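Local coordinates for GAF domain/HD domain protein (Geobacter sulfurreducens, PDB 3EEA) that probably has phosphatase activity through its HD domain, the chain described here being only its GAF domain, a fold that in many relatives binds small molecules, at residues 30-35 with 127-132; 88-93 with 107-112; 114-119 with 149-154. One frame throughout, in Å; residues are numbered along the deposited sequence.

Contact 1 (30-35 with 127-132); sequences KTRWIA and ARTRDN
Arg32 and Trp33 together face Ala127 in a classic beta bulge, placed where strand 33-39 begins and its antiparallel neighbour 119-129 ends. The carbonyl of Ala127 takes both bulge amides: Arg32 N lies 2.7 Å from Ala127 O, while Trp33 N reaches the same oxygen through a weak bond of 3.4 Å. In return Ala127 N donates to Trp33 O at 3.0 Å, completing the hydrogen-bonded pair.

Trp33 and Ala127 project from the same side of the sheet. With Trp33 CG set between its own N and carbonyl carbon (chi1 51°), the indole lies flat against its partner, and Ala127 CB sits over the six-membered ring, 3.4 Å from its centroid and only 11° off the normal. This is a CH-pi contact, and alanine suits it because a lone methyl lets the ring come so close.

Beyond the bulge, the extended Arg128 side chain holds the backbone that leads into strand 33-39. Its NH2 meets Lys30 O at 2.7 Å in a practically straight bond; NH2 comes in on a carbonyl lone pair, and Lys30 O lies in the guanidinium plane. NH1 is taken by Glu139 and Pro133 O, and Phe135 adds a cation-pi contact, so several partners fix the group's rotation. Arg32 crosses Thr129 at about a right angle, its NH1 3.8 Å from Thr129 CG2. Thr129 opens a type I turn, and its OG1 donates to the syn lone pair of Asp131 OD1.

Around these residues the sheet continues in both directions: Ile34 bonds through its backbone to Thr52 of strand 46-52, Arg128 to Cys108 of strand 107-116. Arg32, Trp33 and Leu107 help line a pocket holding a polyether, probably from the crystallisation liquor, whereas Ile34 packs on helix 14-28.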
loop_
_atom_site.group_PDB
_atom_site.type_symbol
_atom_site.label_atom_id
_atom_site.label_comp_id
_atom_site.label_asym_id
_atom_site.label_seq_id
_atom_site.Cartn_x
_atom_site.Cartn_y
_atom_site.Cartn_z
ATOM N N LYS A 30 6.107 -12.901 -2.080
ATOM C CA LYS A 30 7.445 -13.489 -2.335
ATOM C C LYS A 30 7.783 -13.360 -3.827
ATOM O O LYS A 30 7.027 -13.803 -4.707
ATOM C CB LYS A 30 7.495 -14.963 -1.886
ATOM C CG LYS A 30 7.376 -15.086 -0.377
ATOM C CD LYS A 30 7.394 -16.545 0.146
ATOM C CE LYS A 30 7.294 -16.597 1.697
ATOM N NZ LYS A 30 7.286 -18.015 2.219
ATOM N N THR A 31 8.914 -12.723 -4.113
ATOM C CA THR A 31 9.326 -12.478 -5.487
ATOM C C THR A 31 10.854 -12.523 -5.586
ATOM O O THR A 31 11.559 -12.224 -4.599
ATOM C CB THR A 31 8.862 -11.037 -5.943
ATOM O OG1 THR A 31 9.640 -10.036 -5.263
ATOM C CG2 THR A 31 7.438 -10.796 -5.615
ATOM N N ARG A 32 11.378 -12.902 -6.742
ATOM C CA ARG A 32 12.810 -12.789 -6.981
ATOM C C ARG A 32 13.216 -11.335 -7.284
ATOM O O ARG A 32 14.210 -10.786 -6.750
ATOM C CB ARG A 32 13.158 -13.715 -8.108
ATOM C CG ARG A 32 14.614 -13.787 -8.492
ATOM C CD ARG A 32 14.745 -14.624 -9.711
ATOM N NE ARG A 32 16.110 -14.613 -10.208
ATOM C CZ ARG A 32 17.074 -15.417 -9.747
ATOM N NH1 ARG A 32 16.827 -16.266 -8.745
ATOM N NH2 ARG A 32 18.293 -15.341 -10.266
ATOM N N TRP A 33 12.472 -10.702 -8.174
ATOM C CA TRP A 33 12.723 -9.307 -8.472
ATOM C C TRP A 33 11.483 -8.613 -9.032
ATOM O O TRP A 33 10.478 -9.292 -9.348
ATOM C CB TRP A 33 13.864 -9.162 -9.449
ATOM C CG TRP A 33 13.833 -9.930 -10.676
ATOM C CD1 TRP A 33 14.705 -10.961 -11.000
ATOM C CD2 TRP A 33 13.083 -9.659 -11.899
ATOM N NE1 TRP A 33 14.463 -11.398 -12.254
ATOM C CE2 TRP A 33 13.485 -10.629 -12.846
ATOM C CE3 TRP A 33 12.054 -8.762 -12.241
ATOM C CZ2 TRP A 33 12.935 -10.706 -14.131
ATOM C CZ3 TRP A 33 11.493 -8.833 -13.533
ATOM C CH2 TRP A 33 11.923 -9.819 -14.456
ATOM N N ILE A 34 11.574 -7.288 -9.058
ATOM C CA ILE A 34 10.566 -6.349 -9.550
ATOM C C ILE A 34 11.248 -5.320 -10.439
ATOM O O ILE A 34 12.337 -4.829 -10.117
ATOM C CB ILE A 34 9.845 -5.593 -8.387
ATOM C CG1 ILE A 34 9.348 -6.611 -7.369
ATOM C CG2 ILE A 34 8.746 -4.663 -8.954
ATOM C CD1 ILE A 34 8.508 -6.057 -6.172
ATOM N N ALA A 35 10.658 -5.064 -11.600
ATOM C CA ALA A 35 11.186 -4.126 -12.562
ATOM C C ALA A 35 10.066 -3.163 -12.984
ATOM O O ALA A 35 9.038 -3.620 -13.495
ATOM C CB ALA A 35 11.739 -4.875 -13.775
ATOM N N ALA A 127 8.806 -11.234 -10.859
ATOM C CA ALA A 127 9.298 -12.531 -11.289
ATOM C C ALA A 127 9.614 -13.388 -10.081
ATOM O O ALA A 127 10.082 -12.885 -9.065
ATOM C CB ALA A 127 10.587 -12.365 -12.154
ATOM N N ARG A 128 9.367 -14.669 -10.233
ATOM C CA ARG A 128 10.009 -15.672 -9.395
ATOM C C ARG A 128 10.333 -16.943 -10.190
ATOM O O ARG A 128 9.860 -17.132 -11.335
ATOM C CB ARG A 128 9.249 -15.925 -8.092
ATOM C CG ARG A 128 7.895 -16.148 -8.179
ATOM C CD ARG A 128 7.279 -15.968 -6.780
ATOM N NE ARG A 128 6.032 -16.642 -6.754
ATOM C CZ ARG A 128 4.974 -16.402 -5.979
ATOM N NH1 ARG A 128 3.936 -17.166 -6.189
ATOM N NH2 ARG A 128 4.905 -15.450 -5.070
ATOM N N THR A 129 11.207 -17.785 -9.620
ATOM C CA THR A 129 11.684 -18.939 -10.370
ATOM C C THR A 129 10.542 -19.882 -10.523
ATOM O O THR A 129 9.673 -19.939 -9.650
ATOM C CB THR A 129 12.891 -19.611 -9.704
ATOM O OG1 THR A 129 12.589 -19.865 -8.328
ATOM C CG2 THR A 129 14.105 -18.669 -9.797
ATOM N N ARG A 130 10.537 -20.595 -11.646
ATOM C CA ARG A 130 9.434 -21.455 -12.061
ATOM C C ARG A 130 9.233 -22.728 -11.237
ATOM O O ARG A 130 8.246 -23.428 -11.446
ATOM C CB ARG A 130 9.629 -21.907 -13.513
ATOM C CG ARG A 130 9.539 -20.814 -14.536
ATOM C CD ARG A 130 9.690 -21.392 -15.934
ATOM N NE ARG A 130 8.468 -22.099 -16.322
ATOM C CZ ARG A 130 8.364 -23.394 -16.618
ATOM N NH1 ARG A 130 9.409 -24.199 -16.600
ATOM N NH2 ARG A 130 7.175 -23.883 -16.943
ATOM N N ASP A 131 10.169 -23.056 -10.363
ATOM C CA ASP A 131 9.982 -24.202 -9.446
ATOM C C ASP A 131 9.076 -23.816 -8.255
ATOM O O ASP A 131 8.592 -24.687 -7.543
ATOM C CB ASP A 131 11.326 -24.774 -8.966
ATOM C CG ASP A 131 12.231 -23.725 -8.390
ATOM O OD1 ASP A 131 12.010 -22.544 -8.699
ATOM O OD2 ASP A 131 13.177 -24.065 -7.661
ATOM N N ASN A 132 8.838 -22.516 -8.073
ATOM C CA ASN A 132 7.859 -21.998 -7.120
ATOM C C ASN A 132 6.477 -21.944 -7.738
ATOM O O ASN A 132 6.347 -21.925 -8.950
ATOM C CB ASN A 132 8.236 -20.584 -6.682
ATOM C CG ASN A 132 9.474 -20.558 -5.824
ATOM O OD1 ASN A 132 9.467 -21.067 -4.705
ATOM N ND2 ASN A 132 10.550 -19.972 -6.343
#

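Contact 2 (88-93 with 107-112); sequences TDPGSS and LCVLAV
Pro90 and Thr88 supply the side chains by which the loop after strand 85-87 lies against the start of strand 107-116, and their contacts with it are apolar. The pyrrolidine ring of Pro90 presents CG to Val109, whose CG2 is 4.2 Å from Pro90 CG. A compact ring suits a buried loop position, and a branched valine offers it a methyl. At Thr88 the methyl does the touching: with OG1 between the backbone N and carbonyl carbon (chi1 61°), CG2 is directed to Cys108, and Thr88 CG2 stands 4.2 Å from Cys108 SG, a sulfur acting here as a soft apolar neighbour.

Hydrogen bonds run within the loop. Ser92 N bonds to Asp89 O at 3.3 Å and Ser93 N to Pro90 O at 3.0 Å, while Ser92 OG reaches Asp89 OD2 at 2.8 Å from above the carboxylate plane. An alanine in place of Pro90 would remove the ring and would probably leave Val109 CG2, as well as Leu96 and Leu104, without part of the surface they pack on.

Val109 meanwhile bonds through its backbone to Leu87 of strand 85-87. With no hydrogen bond between the loop and 107-112, their fit rests on loose apolar packing, buried at Pro90 and more open at Thr88, while the loop's polar groups pair within it or with neighbours such as Arg130 and Arg101.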
loop_
_atom_site.group_PDB
_atom_site.type_symbol
_atom_site.label_atom_id
_atom_site.label_comp_id
_atom_site.label_asym_id
_atom_site.label_seq_id
_atom_site.Cartn_x
_atom_site.Cartn_y
_atom_site.Cartn_z
ATOM N N THR A 88 3.834 -18.198 -17.396
ATOM C CA THR A 88 4.360 -19.207 -16.500
ATOM C C THR A 88 5.491 -20.005 -17.153
ATOM O O THR A 88 6.179 -20.738 -16.460
ATOM C CB THR A 88 3.249 -20.142 -15.951
ATOM O OG1 THR A 88 2.628 -20.829 -17.029
ATOM C CG2 THR A 88 2.190 -19.322 -15.174
ATOM N N ASP A 89 5.696 -19.827 -18.459
ATOM C CA ASP A 89 6.766 -20.498 -19.195
ATOM C C ASP A 89 7.318 -19.552 -20.283
ATOM O O ASP A 89 7.095 -19.749 -21.488
ATOM C CB ASP A 89 6.229 -21.806 -19.800
ATOM C CG ASP A 89 7.336 -22.759 -20.266
ATOM O OD1 ASP A 89 8.549 -22.493 -20.067
ATOM O OD2 ASP A 89 6.980 -23.801 -20.855
ATOM N N PRO A 90 8.031 -18.499 -19.856
ATOM C CA PRO A 90 8.499 -17.515 -20.824
ATOM C C PRO A 90 9.469 -18.094 -21.846
ATOM O O PRO A 90 9.411 -17.716 -23.016
ATOM C CB PRO A 90 9.187 -16.445 -19.954
ATOM C CG PRO A 90 8.692 -16.671 -18.575
ATOM C CD PRO A 90 8.392 -18.136 -18.476
ATOM N N GLY A 91 10.338 -19.005 -21.407
ATOM C CA GLY A 91 11.276 -19.682 -22.303
ATOM C C GLY A 91 10.670 -20.110 -23.637
ATOM O O GLY A 91 11.262 -19.902 -24.709
ATOM N N SER A 92 9.471 -20.680 -23.575
ATOM C CA SER A 92 8.833 -21.261 -24.743
ATOM C C SER A 92 7.706 -20.400 -25.303
ATOM O O SER A 92 6.860 -20.892 -26.022
ATOM C CB SER A 92 8.273 -22.628 -24.356
ATOM O OG SER A 92 7.414 -22.496 -23.239
ATOM N N SER A 93 7.698 -19.111 -24.977
ATOM C CA SER A 93 6.602 -18.229 -25.360
ATOM C C SER A 93 6.943 -17.448 -26.622
ATOM O O SER A 93 7.966 -16.760 -26.688
ATOM C CB SER A 93 6.309 -17.237 -24.243
ATOM O OG SER A 93 5.343 -16.306 -24.656
ATOM N N LEU A 107 11.839 -18.362 -15.132
ATOM C CA LEU A 107 10.983 -17.468 -14.333
ATOM C C LEU A 107 9.492 -17.535 -14.682
ATOM O O LEU A 107 9.139 -17.843 -15.806
ATOM C CB LEU A 107 11.512 -16.025 -14.474
ATOM C CG LEU A 107 12.960 -15.709 -14.076
ATOM C CD1 LEU A 107 13.385 -14.265 -14.478
ATOM C CD2 LEU A 107 13.249 -15.869 -12.596
ATOM N N CYS A 108 8.637 -17.339 -13.675
ATOM C CA CYS A 108 7.226 -17.054 -13.849
ATOM C C CYS A 108 7.172 -15.510 -13.828
ATOM O O CYS A 108 7.715 -14.919 -12.888
ATOM C CB CYS A 108 6.440 -17.641 -12.666
ATOM S SG CYS A 108 4.719 -17.063 -12.629
ATOM N N VAL A 109 6.560 -14.871 -14.834
ATOM C CA VAL A 109 6.554 -13.376 -14.908
ATOM C C VAL A 109 5.150 -12.803 -14.969
ATOM O O VAL A 109 4.324 -13.199 -15.794
ATOM C CB VAL A 109 7.412 -12.811 -16.049
ATOM C CG1 VAL A 109 7.350 -11.249 -16.034
ATOM C CG2 VAL A 109 8.874 -13.356 -15.977
ATOM N N LEU A 110 4.866 -11.924 -14.011
ATOM C CA LEU A 110 3.623 -11.242 -13.954
ATOM C C LEU A 110 3.844 -9.803 -14.443
ATOM O O LEU A 110 4.722 -9.110 -13.930
ATOM C CB LEU A 110 3.089 -11.256 -12.544
ATOM C CG LEU A 110 1.853 -10.449 -12.258
ATOM C CD1 LEU A 110 0.608 -11.077 -12.904
ATOM C CD2 LEU A 110 1.668 -10.304 -10.727
ATOM N N ALA A 111 3.047 -9.387 -15.414
ATOM C CA ALA A 111 3.108 -8.035 -16.015
ATOM C C ALA A 111 1.840 -7.263 -15.637
ATOM O O ALA A 111 0.742 -7.633 -16.058
ATOM C CB ALA A 111 3.204 -8.175 -17.521
ATOM N N VAL A 112 1.984 -6.211 -14.849
ATOM C CA VAL A 112 0.863 -5.435 -14.357
ATOM C C VAL A 112 0.973 -3.991 -14.870
ATOM O O VAL A 112 1.914 -3.246 -14.515
ATOM C CB VAL A 112 0.769 -5.439 -12.839
ATOM C CG1 VAL A 112 -0.437 -4.615 -12.388
ATOM C CG2 VAL A 112 0.662 -6.886 -12.312
#

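Contact 3 (114-119 with 149-154); sequences MVVRTQ and HAALVV
Met114 lies against Ala151 where strand 107-116 packs against helix 137-158, and its side chain touches that alanine at both ends. CB begins the contact, 3.9 Å from Ala151 CB. CG, anti to the carbonyl carbon (chi1 -59°), and then SD carry the chain onward until a bend at chi3 (44°) swings the terminal methyl back, leaving Met114 CE 4.0 Å from Ala151 CA. An unbranched, flexible methionine can fold over the helix surface in this way, and alanine, small and directed at the strand, lets the backbones approach.

Val116 fills the next position on the same face of the strand. Its CG2 is 3.6 Å from Ala151 CB and 3.3 Å from Ala151 O, while CG1 leans on Leu152, with Val116 CG1 and Leu152 CD1 4.3 Å apart. Val116 also opens the type II' turn that leads into strand 119-129.

The axes of 114-116 and 149-154 approach to 7.1 Å and cross at -60°. Met114 also packs on Val124 of the adjoining strand 119-129 and, one strand further, on Phe38 of 33-39; Val153 turns to Val17 of helix 14-28, and Leu152 meets Met157 of the second subunit, placing the contact beside the dimer interface.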
loop_
_atom_site.group_PDB
_atom_site.type_symbol
_atom_site.label_atom_id
_atom_site.label_comp_id
_atom_site.label_asym_id
_atom_site.label_seq_id
_atom_site.Cartn_x
_atom_site.Cartn_y
_atom_site.Cartn_z
ATOM N N MET A 114 0.413 -0.082 -15.142
ATOM C CA MET A 114 0.035 1.054 -14.254
ATOM C C MET A 114 -1.040 1.829 -15.013
ATOM O O MET A 114 -0.769 2.467 -16.031
ATOM C CB MET A 114 1.250 1.932 -13.947
ATOM C CG MET A 114 2.418 1.223 -13.275
ATOM S SD MET A 114 3.905 2.323 -13.001
ATOM C CE MET A 114 3.049 3.743 -12.406
ATOM N N VAL A 115 -2.280 1.719 -14.553
ATOM C CA VAL A 115 -3.411 2.294 -15.237
ATOM C C VAL A 115 -4.078 3.346 -14.333
ATOM O O VAL A 115 -4.324 3.119 -13.110
ATOM C CB VAL A 115 -4.452 1.203 -15.526
ATOM C CG1 VAL A 115 -5.691 1.802 -16.169
ATOM C CG2 VAL A 115 -3.862 0.105 -16.386
ATOM N N VAL A 116 -4.317 4.494 -14.926
ATOM C CA VAL A 116 -5.060 5.561 -14.284
ATOM C C VAL A 116 -6.174 5.935 -15.207
ATOM O O VAL A 116 -5.944 6.401 -16.364
ATOM C CB VAL A 116 -4.163 6.774 -13.996
ATOM C CG1 VAL A 116 -4.957 7.935 -13.349
ATOM C CG2 VAL A 116 -3.103 6.325 -13.066
ATOM N N ARG A 117 -7.367 5.647 -14.687
ATOM C CA ARG A 117 -8.612 5.722 -15.404
ATOM C C ARG A 117 -8.455 4.814 -16.606
ATOM O O ARG A 117 -8.275 3.594 -16.402
ATOM C CB ARG A 117 -8.970 7.178 -15.694
ATOM C CG ARG A 117 -9.610 7.756 -14.428
ATOM C CD ARG A 117 -9.591 9.256 -14.336
ATOM N NE ARG A 117 -10.354 9.634 -13.141
ATOM C CZ ARG A 117 -10.235 10.784 -12.481
ATOM N NH1 ARG A 117 -9.376 11.717 -12.885
ATOM N NH2 ARG A 117 -10.987 10.999 -11.406
ATOM N N THR A 118 -8.425 5.359 -17.812
ATOM C CA THR A 118 -8.369 4.471 -18.986
ATOM C C THR A 118 -6.983 4.330 -19.610
ATOM O O THR A 118 -6.837 3.632 -20.628
ATOM C CB THR A 118 -9.296 5.019 -20.095
ATOM O OG1 THR A 118 -8.750 6.241 -20.594
ATOM C CG2 THR A 118 -10.707 5.263 -19.550
ATOM N N GLN A 119 -6.004 5.047 -19.050
ATOM C CA GLN A 119 -4.693 5.216 -19.642
ATOM C C GLN A 119 -3.584 4.398 -18.945
ATOM O O GLN A 119 -3.542 4.342 -17.728
ATOM C CB GLN A 119 -4.331 6.684 -19.560
ATOM C CG GLN A 119 -5.286 7.549 -20.401
ATOM C CD GLN A 119 -5.232 7.157 -21.870
ATOM O OE1 GLN A 119 -6.168 6.533 -22.416
ATOM N NE2 GLN A 119 -4.119 7.491 -22.520
ATOM N N HIS A 149 -2.854 2.107 -6.771
ATOM C CA HIS A 149 -2.659 3.227 -5.898
ATOM C C HIS A 149 -1.466 4.109 -6.288
ATOM O O HIS A 149 -1.569 5.358 -6.300
ATOM C CB HIS A 149 -2.490 2.768 -4.456
ATOM C CG HIS A 149 -3.633 1.988 -3.930
ATOM N ND1 HIS A 149 -3.522 1.195 -2.805
ATOM C CD2 HIS A 149 -4.889 1.816 -4.399
ATOM C CE1 HIS A 149 -4.668 0.572 -2.608
ATOM N NE2 HIS A 149 -5.517 0.936 -3.547
ATOM N N ALA A 150 -0.316 3.460 -6.554
ATOM C CA ALA A 150 0.898 4.146 -6.935
ATOM C C ALA A 150 0.710 4.858 -8.244
ATOM O O ALA A 150 1.176 6.024 -8.400
ATOM C CB ALA A 150 2.144 3.141 -7.012
ATOM N N ALA A 151 0.010 4.233 -9.205
ATOM C CA ALA A 151 -0.230 4.845 -10.488
ATOM C C ALA A 151 -1.005 6.153 -10.360
ATOM O O ALA A 151 -0.676 7.141 -11.035
ATOM C CB ALA A 151 -0.984 3.861 -11.468
ATOM N N LEU A 152 -2.014 6.189 -9.498
ATOM C CA LEU A 152 -2.828 7.382 -9.328
ATOM C C LEU A 152 -1.998 8.553 -8.753
ATOM O O LEU A 152 -2.051 9.732 -9.225
ATOM C CB LEU A 152 -3.973 7.039 -8.389
ATOM C CG LEU A 152 -4.909 8.121 -7.954
ATOM C CD1 LEU A 152 -5.523 8.787 -9.194
ATOM C CD2 LEU A 152 -6.022 7.353 -7.092
ATOM N N VAL A 153 -1.193 8.210 -7.766
ATOM C CA VAL A 153 -0.280 9.169 -7.142
ATOM C C VAL A 153 0.706 9.725 -8.172
ATOM O O VAL A 153 0.895 10.965 -8.254
ATOM C CB VAL A 153 0.499 8.560 -5.952
ATOM C CG1 VAL A 153 1.555 9.593 -5.419
ATOM C CG2 VAL A 153 -0.467 8.209 -4.761
ATOM N N VAL A 154 1.353 8.829 -8.902
ATOM C CA VAL A 154 2.376 9.197 -9.924
ATOM C C VAL A 154 1.736 10.068 -10.983
ATOM O O VAL A 154 2.293 11.102 -11.374
ATOM C CB VAL A 154 3.077 7.964 -10.554
ATOM C CG1 VAL A 154 3.955 8.406 -11.797
ATOM C CG2 VAL A 154 3.987 7.295 -9.485
#

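In the fold
All three contacts belong to one GAF domain and its antiparallel sheet. Strand 107-116 carries contact 2 at its start and half of contact 3 at its end, so their centres lie about 24 Å apart, on opposite sides of the chain's centre. Contact 1 is equally far from contact 3 but about 10 Å from contact 2, which it touches: Arg130 NE bonds to Thr88 O. Along the chain, contact 2 is nested within the loop closed by contact 1, whereas contacts 1 and 3 interleave. Contacts 1 and 2 thus frame the end of the sheet where Arg32, Trp33 and Leu107 line the polyether's pocket, while contact 3 joins its far end to helix 137-158 near the second subunit.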